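Local coordinates for cellulose-binding protein (Saccharophagus degradans, PDB 2YHG), which is of unproven function but may hydrolyse glycosidic bonds in carbohydrate metabolism, this chain being the nucleoside hydrolase-like and C-terminal part of a cellulose-binding protein, at residues G153-A158 and D189-L195. Sequence-based numbering, arbitrary orientation. Where two conformers were deposited one is given.
Sequences GCNTIA and DNAGTWL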
ATOM      1  N   GLY A 153      -3.602 -15.811   4.186  1.00  5.68           N
ATOM      2  CA  GLY A 153      -3.775 -16.416   2.884  1.00  5.75           C
ATOM      3  C   GLY A 153      -4.562 -15.528   1.921  1.00  5.40           C
ATOM      4  O   GLY A 153      -5.029 -14.448   2.278  1.00  5.98           O
ATOM      5  N   CYS A 154      -4.675 -15.989   0.678  1.00  5.95           N
ATOM      6  CA  CYS A 154      -5.444 -15.275  -0.337  1.00  5.16           C
ATOM      7  C   CYS A 154      -6.765 -15.957  -0.668  1.00  5.86           C
ATOM      8  O   CYS A 154      -7.434 -15.536  -1.640  1.00  6.05           O
ATOM      9  CB  CYS A 154      -4.654 -15.077  -1.623  1.00  5.94           C
ATOM     10  SG  CYS A 154      -3.101 -14.154  -1.511  1.00  6.71           S
ATOM     11  N   ASN A 155      -7.206 -16.971   0.088  1.00  5.30           N
ATOM     12  CA  ASN A 155      -8.327 -17.741  -0.372  1.00  5.88           C
ATOM     13  C   ASN A 155      -9.663 -17.020  -0.432  1.00  5.61           C
ATOM     14  O   ASN A 155     -10.562 -17.510  -1.128  1.00  6.55           O
ATOM     15  CB  ASN A 155      -8.446 -19.096   0.304  1.00  6.06           C
ATOM     16  CG  ASN A 155      -8.961 -19.052   1.732  1.00  5.84           C
ATOM     17  OD1 ASN A 155      -9.040 -18.007   2.379  1.00  6.34           O
ATOM     18  ND2 ASN A 155      -9.347 -20.210   2.228  1.00  6.73           N
ATOM     19  N   THR A 156      -9.856 -15.903   0.255  1.00  5.65           N
ATOM     20  CA  THR A 156     -11.108 -15.153   0.093  1.00  5.97           C
ATOM     21  C   THR A 156     -11.155 -14.495  -1.270  1.00  6.17           C
ATOM     22  O   THR A 156     -12.213 -14.397  -1.910  1.00  6.83           O
ATOM     23  CB  THR A 156     -11.310 -14.139   1.223  1.00  6.16           C
ATOM     24  OG1 THR A 156     -11.190 -14.781   2.507  1.00  6.56           O
ATOM     25  CG2 THR A 156     -12.667 -13.506   1.144  1.00  7.24           C
ATOM     26  N   ILE A 157     -10.006 -14.046  -1.756  1.00  5.95           N
ATOM     27  CA  ILE A 157      -9.871 -13.525  -3.111  1.00  6.36           C
ATOM     28  C   ILE A 157     -10.093 -14.683  -4.103  1.00  6.42           C
ATOM     29  O   ILE A 157     -10.806 -14.523  -5.116  1.00  7.02           O
ATOM     30  CB  ILE A 157      -8.511 -12.867  -3.336  1.00  6.47           C
ATOM     31  CG1 ILE A 157      -8.196 -11.817  -2.270  1.00  7.66           C
ATOM     32  CG2 ILE A 157      -8.481 -12.236  -4.734  1.00  7.75           C
ATOM     33  CD1 ILE A 157      -6.761 -11.306  -2.275  1.00  9.04           C
ATOM     34  N   ALA A 158      -9.485 -15.836  -3.833  1.00  6.85           N
ATOM     35  CA  ALA A 158      -9.654 -16.992  -4.728  1.00  6.65           C
ATOM     36  C   ALA A 158     -11.134 -17.418  -4.789  1.00  6.84           C
ATOM     37  O   ALA A 158     -11.595 -17.760  -5.874  1.00  7.42           O
ATOM     38  CB  ALA A 158      -8.771 -18.134  -4.302  1.00  7.46           C
ATOM     39  N   ASP A 189      -1.039 -19.124   1.803  1.00  5.31           N
ATOM     40  CA  ASP A 189      -1.839 -20.266   1.447  1.00  5.64           C
ATOM     41  C   ASP A 189      -1.612 -20.597  -0.002  1.00  4.94           C
ATOM     42  O   ASP A 189      -1.009 -19.850  -0.772  1.00  6.38           O
ATOM     43  CB  ASP A 189      -3.328 -20.146   1.827  1.00  5.59           C
ATOM     44  CG  ASP A 189      -4.158 -19.183   0.991  1.00  5.93           C
ATOM     45  OD1 ASP A 189      -3.661 -18.634  -0.015  1.00  6.61           O
ATOM     46  OD2 ASP A 189      -5.344 -18.993   1.378  1.00  6.47           O
ATOM     47  N   ASN A 190      -2.118 -21.768  -0.400  1.00  6.22           N
ATOM     48  CA  ASN A 190      -1.986 -22.266  -1.762  0.50  5.99           C
ATOM     49  C   ASN A 190      -2.970 -21.597  -2.722  1.00  5.76           C
ATOM     50  O   ASN A 190      -2.844 -21.749  -3.932  1.00  7.05           O
ATOM     51  CB  ASN A 190      -2.129 -23.794  -1.760  0.50  6.34           C
ATOM     52  CG  ASN A 190      -3.395 -24.250  -1.098  0.50  5.24           C
ATOM     53  OD1 ASN A 190      -4.475 -23.808  -1.499  0.50  6.54           O
ATOM     54  ND2 ASN A 190      -3.288 -25.199  -0.162  0.50  8.26           N
ATOM     55  N   ALA A 191      -3.922 -20.810  -2.209  1.00  5.98           N
ATOM     56  CA  ALA A 191      -4.922 -20.154  -3.036  1.00  6.03           C
ATOM     57  C   ALA A 191      -4.345 -18.967  -3.782  1.00  5.67           C
ATOM     58  O   ALA A 191      -4.748 -18.688  -4.906  1.00  6.57           O
ATOM     59  CB  ALA A 191      -6.125 -19.748  -2.205  1.00  7.50           C
ATOM     60  N   GLY A 192      -3.403 -18.251  -3.180  1.00  6.49           N
ATOM     61  CA  GLY A 192      -2.708 -17.210  -3.927  1.00  7.03           C
ATOM     62  C   GLY A 192      -1.969 -17.793  -5.100  1.00  5.99           C
ATOM     63  O   GLY A 192      -1.974 -17.244  -6.200  1.00  6.54           O
ATOM     64  N   THR A 193      -1.305 -18.915  -4.891  1.00  5.99           N
ATOM     65  CA  THR A 193      -0.576 -19.585  -5.972  1.00  6.24           C
ATOM     66  C   THR A 193      -1.541 -20.047  -7.065  1.00  5.98           C
ATOM     67  O   THR A 193      -1.252 -19.879  -8.257  1.00  6.41           O
ATOM     68  CB  THR A 193       0.263 -20.739  -5.427  1.00  6.20           C
ATOM     69  OG1 THR A 193       0.863 -20.302  -4.194  1.00  7.03           O
ATOM     70  CG2 THR A 193       1.294 -21.125  -6.433  1.00  6.65           C
ATOM     71  N   TRP A 194      -2.685 -20.595  -6.664  1.00  5.94           N
ATOM     72  CA  TRP A 194      -3.714 -20.985  -7.616  1.00  6.53           C
ATOM     73  C   TRP A 194      -4.135 -19.789  -8.481  1.00  6.69           C
ATOM     74  O   TRP A 194      -4.276 -19.902  -9.706  1.00  7.19           O
ATOM     75  CB  TRP A 194      -4.909 -21.566  -6.880  1.00  6.36           C
ATOM     76  CG  TRP A 194      -6.035 -21.977  -7.768  1.00  7.62           C
ATOM     77  CD1 TRP A 194      -6.210 -23.191  -8.389  1.00  8.01           C
ATOM     78  CD2 TRP A 194      -7.183 -21.204  -8.077  1.00  7.89           C
ATOM     79  NE1 TRP A 194      -7.374 -23.199  -9.110  1.00  9.47           N
ATOM     80  CE2 TRP A 194      -8.001 -21.993  -8.933  1.00  9.25           C
ATOM     81  CE3 TRP A 194      -7.660 -19.968  -7.651  1.00  9.37           C
ATOM     82  CZ2 TRP A 194      -9.226 -21.541  -9.412  1.00 11.59           C
ATOM     83  CZ3 TRP A 194      -8.906 -19.540  -8.094  1.00 11.39           C
ATOM     84  CH2 TRP A 194      -9.669 -20.321  -8.981  1.00 11.88           C
ATOM     85  N   LEU A 195      -4.286 -18.614  -7.847  1.00  6.47           N
ATOM     86  CA  LEU A 195      -4.621 -17.417  -8.605  1.00  6.89           C
ATOM     87  C   LEU A 195      -3.558 -17.047  -9.614  1.00  6.69           C
ATOM     88  O   LEU A 195      -3.857 -16.762 -10.788  1.00  7.50           O
ATOM     89  CB  LEU A 195      -4.851 -16.221  -7.667  1.00  7.00           C
ATOM     90  CG  LEU A 195      -6.180 -16.197  -6.903  1.00  7.19           C
ATOM     91  CD1 LEU A 195      -6.132 -15.188  -5.775  1.00  8.28           C
ATOM     92  CD2 LEU A 195      -7.330 -15.893  -7.852  1.00  9.51           C
TER
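The carboxylate of Asp189 takes backbone N-H groups from the starts of two helices, its own and, through Cys154 and Asn155, the neighbouring one. Asp189 is the N-cap of helix 190-198: OD1 accepts from Gly192 N at 3.2 Å, almost in line with the CG-OD1 bond, and weakly from Ala191 N. Across the contact, Cys154 N gives the same OD1 an almost straight bond of 2.9 Å (170°), entering from the opposite face of the carboxylate plane to Gly192 N. OD2 takes a weak, bent bond from Asn155 N. With CG of Asp189 set between its backbone N and carbonyl carbon (chi1 73°), the carboxylate can reach both helix N-termini, whose partial positive charge probably favours its negative charge. The Asn155 amide turns elsewhere, its ND2 bonding to Gly116 O and Gly118 O.

Further along both helices the packing is apolar. Ala158 CB rests 3.7 Å from Ala191 CB and 4.0 Å from Trp194 CE3. Leu195 CD1 reaches Ile157 CG2 at 3.9 Å, the side chains crossing at about a right angle. Cys154 SG forms the disulfide with Cys150.

Helices 155-167 and 190-198, following parallel strands 146-150 and 180-185, meet at their N-termini near a calcium site, in the Rossmann-like alpha/beta core of a nucleoside hydrolase-like domain.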